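Local coordinates for protein isocitrate dehydrogenase [NAD] subunit 1, mitochondrial (Saccharomyces cerevisiae, PDB 3BLX) that forms, with a second subunit type, the allosteric octamer that oxidatively decarboxylates isocitrate to 2-oxoglutarate with NAD in the mitochondrial citric acid cycle, at residues E[37-42]-E[340-345]; E[41-46]-E[305-310]; E[286-291]-E[336-341]. All coordinates share one frame; numbering follows the deposited sequence.

Interaction 1 (E[37-42]-E[340-345]); sequences RTIFEA and NEIINK
Ile-343 packs into the surface offered by Thr-38, Ile-39 and Ala-42, and each of its branches has a different partner. Its CG2 meets the methyl of Ala-42, CB to CG2 3.8 Å. The other arm runs past Ile-39, where CG1 of Ile-39 and CG1 of Ile-343 are 4.1 Å apart, and its terminal CD1 ends against CG2 of Thr-38, the two side chains crossing at roughly a right angle. With chi1 -64° placing Thr-38 OG1 beside the backbone N, the methyl CG2 falls anti to that N and is presented to the isoleucine, while OG1 bonds Asp-34 O in its own helix. One step along, Ile-39 CD1 reaches CG2 of Ile-342 at 4.0 Å. The contact joins two nearly parallel helices, 27-42 and 335-347, whose segment axes come within 10.0 Å and cross at -18°. In this dehydrogenase family the N- and C-terminal parts of the chain build one large domain together, and this is such a junction. No hydrogen bond crosses it; the grip is apolar. Further out, Ile-39 also touches Ile-292 of helix 289-302, Ile-342 rests on Ala-314 and Thr-318 of helix 306-320, and Ile-343 packs on Lys-13 of a second copy of this subunit.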
# COMPACT_ATOMS: atom_id res chain seq x y z
N ARG E 37 -0.82 38.64 -8.75
CA ARG E 37 0.46 38.54 -9.45
C ARG E 37 1.25 39.85 -9.37
O ARG E 37 2.45 39.84 -9.10
CB ARG E 37 0.25 38.18 -10.91
CG ARG E 37 0.55 36.77 -11.24
CD ARG E 37 0.78 36.62 -12.71
NE ARG E 37 -0.41 36.17 -13.39
CZ ARG E 37 -0.51 35.00 -14.01
NH1 ARG E 37 0.55 34.19 -14.04
NH2 ARG E 37 -1.65 34.65 -14.62
N THR E 38 0.55 40.96 -9.61
CA THR E 38 1.12 42.32 -9.61
C THR E 38 1.63 42.74 -8.22
O THR E 38 2.76 43.19 -8.06
CB THR E 38 0.09 43.37 -10.14
OG1 THR E 38 -0.23 43.12 -11.51
CG2 THR E 38 0.66 44.76 -10.04
N ILE E 39 0.78 42.63 -7.21
CA ILE E 39 1.23 42.89 -5.86
C ILE E 39 2.41 42.01 -5.45
O ILE E 39 3.32 42.45 -4.74
CB ILE E 39 0.11 42.69 -4.86
CG1 ILE E 39 -1.06 43.62 -5.17
CG2 ILE E 39 0.62 42.88 -3.44
CD1 ILE E 39 -2.29 43.40 -4.29
N PHE E 40 2.42 40.76 -5.91
CA PHE E 40 3.47 39.83 -5.51
C PHE E 40 4.83 40.17 -6.12
O PHE E 40 5.82 40.12 -5.43
CB PHE E 40 3.09 38.37 -5.83
CG PHE E 40 2.35 37.67 -4.71
CD1 PHE E 40 1.45 38.36 -3.91
CD2 PHE E 40 2.50 36.33 -4.50
CE1 PHE E 40 0.76 37.72 -2.91
CE2 PHE E 40 1.82 35.69 -3.51
CZ PHE E 40 0.94 36.38 -2.71
N GLU E 41 4.87 40.49 -7.41
CA GLU E 41 6.12 40.93 -8.03
C GLU E 41 6.62 42.24 -7.40
O GLU E 41 7.83 42.44 -7.26
CB GLU E 41 5.97 41.08 -9.55
CG GLU E 41 5.19 42.30 -9.99
CD GLU E 41 5.24 42.55 -11.50
OE1 GLU E 41 4.49 43.42 -11.99
OE2 GLU E 41 6.05 41.87 -12.19
N ALA E 42 5.69 43.10 -7.03
CA ALA E 42 6.03 44.41 -6.47
C ALA E 42 6.68 44.27 -5.12
O ALA E 42 7.50 45.08 -4.72
CB ALA E 42 4.79 45.27 -6.35
N ASN E 340 -3.02 49.34 -7.74
CA ASN E 340 -1.93 50.32 -7.71
C ASN E 340 -1.85 51.14 -6.41
O ASN E 340 -0.75 51.42 -5.93
CB ASN E 340 -1.99 51.21 -8.94
CG ASN E 340 -1.67 50.46 -10.22
OD1 ASN E 340 -0.94 49.46 -10.19
ND2 ASN E 340 -2.20 50.94 -11.34
N GLU E 341 -3.00 51.49 -5.83
CA GLU E 341 -3.06 52.15 -4.55
C GLU E 341 -2.47 51.27 -3.45
O GLU E 341 -1.77 51.76 -2.56
CB GLU E 341 -4.50 52.52 -4.18
CG GLU E 341 -4.74 53.99 -3.73
CD GLU E 341 -3.85 54.48 -2.56
OE1 GLU E 341 -4.32 54.44 -1.40
OE2 GLU E 341 -2.71 54.93 -2.81
N ILE E 342 -2.77 49.98 -3.50
CA ILE E 342 -2.24 49.04 -2.52
C ILE E 342 -0.73 48.93 -2.65
O ILE E 342 -0.01 49.04 -1.67
CB ILE E 342 -2.90 47.65 -2.65
CG1 ILE E 342 -4.33 47.69 -2.11
CG2 ILE E 342 -2.11 46.60 -1.89
CD1 ILE E 342 -5.18 46.52 -2.59
N ILE E 343 -0.25 48.71 -3.87
CA ILE E 343 1.17 48.64 -4.14
C ILE E 343 1.87 49.92 -3.69
O ILE E 343 3.01 49.89 -3.23
CB ILE E 343 1.42 48.44 -5.63
CG1 ILE E 343 0.90 47.07 -6.05
CG2 ILE E 343 2.91 48.57 -5.95
CD1 ILE E 343 1.02 46.81 -7.54
N ASN E 344 1.17 51.05 -3.82
CA ASN E 344 1.71 52.35 -3.43
C ASN E 344 1.93 52.47 -1.92
O ASN E 344 2.95 53.00 -1.48
CB ASN E 344 0.81 53.48 -3.95
CG ASN E 344 1.33 54.86 -3.59
OD1 ASN E 344 2.39 55.26 -4.06
ND2 ASN E 344 0.59 55.60 -2.75
N LYS E 345 0.98 51.99 -1.12
CA LYS E 345 1.15 52.03 0.34
C LYS E 345 2.20 51.04 0.78
O LYS E 345 2.73 51.13 1.88
CB LYS E 345 -0.16 51.72 1.08
CG LYS E 345 -1.38 52.19 0.35
CD LYS E 345 -2.51 52.51 1.30
CE LYS E 345 -2.31 53.87 1.93
NZ LYS E 345 -3.53 54.30 2.65

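Interaction 2 (E[41-46]-E[305-310]); sequences EAENIP and NEYATR
The Tyr-307 ring has Ile-45 over one face and Glu-43 at its edge. On the face, Ile-45 CG1 lies 3.3 Å from Tyr-307 CD2, the two side chains running past one another in opposite directions. At the edge, Glu-43 CG sits in the ring plane, 3.6 Å from CD2, and the backbone O of Glu-43 approaches CE2 near the same plane. Pro-46 CD adds an oblique contact to CE1 at 4.2 Å. The second flat group, the guanidinium of Arg-310, is met at its edge by Glu-43 OE1, which lies nearly in its plane. This salt bridge is side-on: NE and NH2 of Arg-310 both donate to Glu-43 OE1, each at 2.6 Å, NH2 to the syn lone pair and NE nearly along the C-O axis. Two donors on a single oxygen leave both bonds bent, with N-H...O angles of 142° and 139°. Chi1 of -161° swings CG away from the backbone N, and the bend at chi2 lets the glutamate carry its methylene past the tyrosine and its carboxylate on to the arginine. Asn-44, with positive phi, closes helix 27-42 in a Schellman motif, and the chain then runs into strand 47-51, part of a beta-alpha-beta crossover from strand 17-25. The contact thus fastens that turn to the start of helix 306-320, while Glu-43 also touches Leu-346 of helix 335-347.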
# COMPACT_ATOMS: atom_id res chain seq x y z
N GLU E 41 4.87 40.49 -7.41
CA GLU E 41 6.12 40.93 -8.03
C GLU E 41 6.62 42.24 -7.40
O GLU E 41 7.83 42.44 -7.26
CB GLU E 41 5.97 41.08 -9.55
CG GLU E 41 5.19 42.30 -9.99
CD GLU E 41 5.24 42.55 -11.50
OE1 GLU E 41 4.49 43.42 -11.99
OE2 GLU E 41 6.05 41.87 -12.19
N ALA E 42 5.69 43.10 -7.03
CA ALA E 42 6.03 44.41 -6.47
C ALA E 42 6.68 44.27 -5.12
O ALA E 42 7.50 45.08 -4.72
CB ALA E 42 4.79 45.27 -6.35
N GLU E 43 6.29 43.23 -4.40
CA GLU E 43 6.79 42.99 -3.06
C GLU E 43 7.99 42.04 -3.15
O GLU E 43 8.63 41.71 -2.16
CB GLU E 43 5.68 42.38 -2.23
CG GLU E 43 5.89 42.49 -0.75
CD GLU E 43 5.72 43.91 -0.25
OE1 GLU E 43 6.15 44.20 0.88
OE2 GLU E 43 5.15 44.73 -0.99
N ASN E 44 8.27 41.61 -4.39
CA ASN E 44 9.36 40.69 -4.69
C ASN E 44 9.36 39.43 -3.80
O ASN E 44 10.35 39.13 -3.11
CB ASN E 44 10.71 41.41 -4.64
CG ASN E 44 11.71 40.82 -5.60
OD1 ASN E 44 11.41 40.53 -6.76
ND2 ASN E 44 12.92 40.63 -5.13
N ILE E 45 8.25 38.71 -3.84
CA ILE E 45 8.05 37.51 -3.04
C ILE E 45 8.63 36.31 -3.79
O ILE E 45 8.55 36.26 -5.03
CB ILE E 45 6.53 37.31 -2.73
CG1 ILE E 45 6.03 38.43 -1.82
CG2 ILE E 45 6.24 35.97 -2.07
CD1 ILE E 45 4.56 38.35 -1.45
N PRO E 46 9.24 35.36 -3.04
CA PRO E 46 9.92 34.19 -3.62
C PRO E 46 8.93 33.12 -4.08
O PRO E 46 8.97 31.98 -3.65
CB PRO E 46 10.76 33.65 -2.45
CG PRO E 46 10.48 34.53 -1.27
CD PRO E 46 9.27 35.34 -1.57
N ASN E 305 4.43 35.21 5.34
CA ASN E 305 3.58 35.84 6.36
C ASN E 305 4.08 37.11 7.09
O ASN E 305 3.31 37.82 7.73
CB ASN E 305 2.95 34.80 7.32
CG ASN E 305 3.81 34.47 8.51
OD1 ASN E 305 4.51 35.33 9.03
ND2 ASN E 305 3.76 33.21 8.96
N GLU E 306 5.36 37.42 6.98
CA GLU E 306 5.79 38.78 7.20
C GLU E 306 5.19 39.50 6.01
O GLU E 306 4.48 40.50 6.18
CB GLU E 306 7.31 38.89 7.18
CG GLU E 306 8.04 37.84 8.06
CD GLU E 306 8.29 36.48 7.36
OE1 GLU E 306 8.33 36.42 6.10
OE2 GLU E 306 8.46 35.47 8.08
N TYR E 307 5.44 38.97 4.81
CA TYR E 307 4.81 39.46 3.59
C TYR E 307 3.27 39.51 3.70
O TYR E 307 2.61 40.38 3.13
CB TYR E 307 5.17 38.57 2.41
CG TYR E 307 6.61 38.62 1.95
CD1 TYR E 307 7.52 37.64 2.35
CD2 TYR E 307 7.05 39.61 1.10
CE1 TYR E 307 8.83 37.68 1.91
CE2 TYR E 307 8.36 39.65 0.66
CZ TYR E 307 9.24 38.68 1.07
OH TYR E 307 10.55 38.72 0.62
N ALA E 308 2.70 38.55 4.42
CA ALA E 308 1.26 38.48 4.52
C ALA E 308 0.70 39.57 5.40
O ALA E 308 -0.39 40.07 5.15
CB ALA E 308 0.82 37.12 5.05
N THR E 309 1.44 39.94 6.44
CA THR E 309 0.97 40.96 7.36
C THR E 309 0.98 42.31 6.64
O THR E 309 0.04 43.10 6.76
CB THR E 309 1.83 41.03 8.64
OG1 THR E 309 1.96 39.71 9.19
CG2 THR E 309 1.19 41.93 9.66
N ARG E 310 2.02 42.54 5.85
CA ARG E 310 2.16 43.78 5.11
C ARG E 310 1.05 43.94 4.07
O ARG E 310 0.37 44.96 4.04
CB ARG E 310 3.54 43.85 4.45
CG ARG E 310 4.68 44.04 5.43
CD ARG E 310 6.02 43.82 4.75
NE ARG E 310 6.13 44.55 3.49
CZ ARG E 310 6.42 45.84 3.41
NH1 ARG E 310 6.61 46.54 4.52
NH2 ARG E 310 6.52 46.43 2.22

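Interaction 3 (E[286-291]-E[336-341]); sequences ANPTAM and TDFTNE
Phe-338 reaches from helix 335-347 to Pro-288 and Thr-289, at the start of helix 289-302. CB sets out toward that partner, and with chi1 at -177°, extended from the backbone N, the ring is carried onward to the start of helix 289-302. One side of the ring does the work. CD2 is the first atom to touch, 3.5 Å from CD of Pro-288 and 3.7 Å from CG of the same proline. Farther out, CE2 approaches OG1 of Thr-289 at 3.5 Å and OD1 of Asn-287 at 4.0 Å; the asparagine amide stands steeply to the ring, their planes 79° apart. At the tip, CZ again finds Thr-289 OG1, 3.7 Å away. The ring also packs on Thr-318 and Ile-319 of helix 306-320, so it lies where three helices of the large domain meet. Beside it, Thr-339 comes only to the margin of contact with Pro-288, and its OG1 is engaged with Thr-335 O and Ser-35 OG.

The oxygens that Phe-338 meets belong to a capping arrangement. Asn-287 OD1 accepts from Thr-289 N at 3.2 Å and from Thr-289 OG1 at 2.8 Å, both donors coming from the same face of the amide: the backbone N-H from well above the carbonyl plane, the hydroxyl from nearer to it. Asn-287 ND2, for its part, donates to Asp-328 OD1, which holds the other end of the amide.

No hydrogen bond spans the two segments. The ring can therefore lie against a buried hydroxyl and amide oxygen whose hydrogen bonds are made within the cap, and between these two segments the attachment is van der Waals packing.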
# COMPACT_ATOMS: atom_id res chain seq x y z
N ALA E 286 -14.08 44.59 -11.17
CA ALA E 286 -14.27 43.60 -10.10
C ALA E 286 -13.42 43.85 -8.84
O ALA E 286 -12.32 44.36 -8.94
CB ALA E 286 -14.01 42.22 -10.64
N ASN E 287 -13.93 43.51 -7.66
CA ASN E 287 -13.17 43.67 -6.43
C ASN E 287 -12.18 42.52 -6.24
O ASN E 287 -12.61 41.37 -6.17
CB ASN E 287 -14.11 43.74 -5.23
CG ASN E 287 -13.43 44.34 -4.01
OD1 ASN E 287 -12.22 44.57 -4.01
ND2 ASN E 287 -14.21 44.60 -2.96
N PRO E 288 -10.86 42.83 -6.16
CA PRO E 288 -9.82 41.80 -6.03
C PRO E 288 -9.55 41.43 -4.58
O PRO E 288 -8.75 40.54 -4.36
CB PRO E 288 -8.58 42.47 -6.61
CG PRO E 288 -8.93 43.90 -6.79
CD PRO E 288 -10.27 44.16 -6.17
N THR E 289 -10.19 42.10 -3.63
CA THR E 289 -9.94 41.90 -2.20
C THR E 289 -9.96 40.42 -1.73
O THR E 289 -9.07 39.99 -1.01
CB THR E 289 -10.93 42.75 -1.34
OG1 THR E 289 -10.76 44.12 -1.65
CG2 THR E 289 -10.69 42.57 0.12
N ALA E 290 -10.99 39.67 -2.13
CA ALA E 290 -11.16 38.29 -1.71
C ALA E 290 -10.00 37.46 -2.20
O ALA E 290 -9.44 36.69 -1.45
CB ALA E 290 -12.49 37.72 -2.22
N MET E 291 -9.64 37.62 -3.46
CA MET E 291 -8.46 36.95 -4.01
C MET E 291 -7.16 37.36 -3.28
O MET E 291 -6.37 36.51 -2.93
CB MET E 291 -8.34 37.22 -5.51
CG MET E 291 -7.34 36.37 -6.17
SD MET E 291 -7.75 34.64 -5.97
CE MET E 291 -9.18 34.50 -7.03
N THR E 336 -7.62 47.79 -11.32
CA THR E 336 -6.26 48.28 -11.52
C THR E 336 -5.90 49.47 -10.62
O THR E 336 -4.81 49.51 -10.04
CB THR E 336 -6.05 48.67 -12.99
OG1 THR E 336 -5.57 47.53 -13.70
CG2 THR E 336 -5.04 49.79 -13.14
N ASP E 337 -6.80 50.45 -10.51
CA ASP E 337 -6.57 51.59 -9.64
C ASP E 337 -6.37 51.12 -8.21
O ASP E 337 -5.47 51.55 -7.50
CB ASP E 337 -7.74 52.59 -9.70
CG ASP E 337 -7.86 53.29 -11.05
OD1 ASP E 337 -6.84 53.36 -11.80
OD2 ASP E 337 -8.98 53.78 -11.37
N PHE E 338 -7.25 50.22 -7.79
CA PHE E 338 -7.25 49.70 -6.44
C PHE E 338 -5.94 48.97 -6.16
O PHE E 338 -5.33 49.15 -5.12
CB PHE E 338 -8.46 48.79 -6.25
CG PHE E 338 -8.62 48.25 -4.87
CD1 PHE E 338 -8.80 49.10 -3.81
CD2 PHE E 338 -8.60 46.88 -4.64
CE1 PHE E 338 -8.96 48.60 -2.53
CE2 PHE E 338 -8.76 46.38 -3.37
CZ PHE E 338 -8.93 47.24 -2.31
N THR E 339 -5.52 48.15 -7.11
CA THR E 339 -4.28 47.40 -6.99
C THR E 339 -3.10 48.35 -6.84
O THR E 339 -2.28 48.19 -5.92
CB THR E 339 -4.02 46.50 -8.21
OG1 THR E 339 -5.10 45.58 -8.37
CG2 THR E 339 -2.72 45.74 -8.04
N ASN E 340 -3.02 49.34 -7.74
CA ASN E 340 -1.93 50.32 -7.71
C ASN E 340 -1.85 51.14 -6.41
O ASN E 340 -0.75 51.42 -5.93
CB ASN E 340 -1.99 51.21 -8.94
CG ASN E 340 -1.67 50.46 -10.22
OD1 ASN E 340 -0.94 49.46 -10.19
ND2 ASN E 340 -2.20 50.94 -11.34
N GLU E 341 -3.00 51.49 -5.83
CA GLU E 341 -3.06 52.15 -4.55
C GLU E 341 -2.47 51.27 -3.45
O GLU E 341 -1.77 51.76 -2.56
CB GLU E 341 -4.50 52.52 -4.18
CG GLU E 341 -4.74 53.99 -3.73
CD GLU E 341 -3.85 54.48 -2.56
OE1 GLU E 341 -4.32 54.44 -1.40
OE2 GLU E 341 -2.71 54.93 -2.81

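From the N terminus, helix 27-42 opens two long loops in succession. Interaction 1 closes the larger, from residues 37-42 to 340-345; interaction 2, starting from the shared Glu-41 and Ala-42, closes at 305-310 and is nested inside it. Interaction 3 starts later, at 286-291, and ends at 336-341, so it crosses interaction 2 and also lies within the span of interaction 1, sharing Asn-340 and Glu-341 with it. Interactions 1 and 3 touch where Ile-39 and Thr-38 pack on Thr-339; interactions 1 and 2 are joined by a probable hydrogen bond between Phe-40 O and Ile-45 N. Interactions 1 and 2 tie helix 27-42 and the turn after it to helices 335-347 and 306-320; interaction 3 ties 289-302 to 335-347.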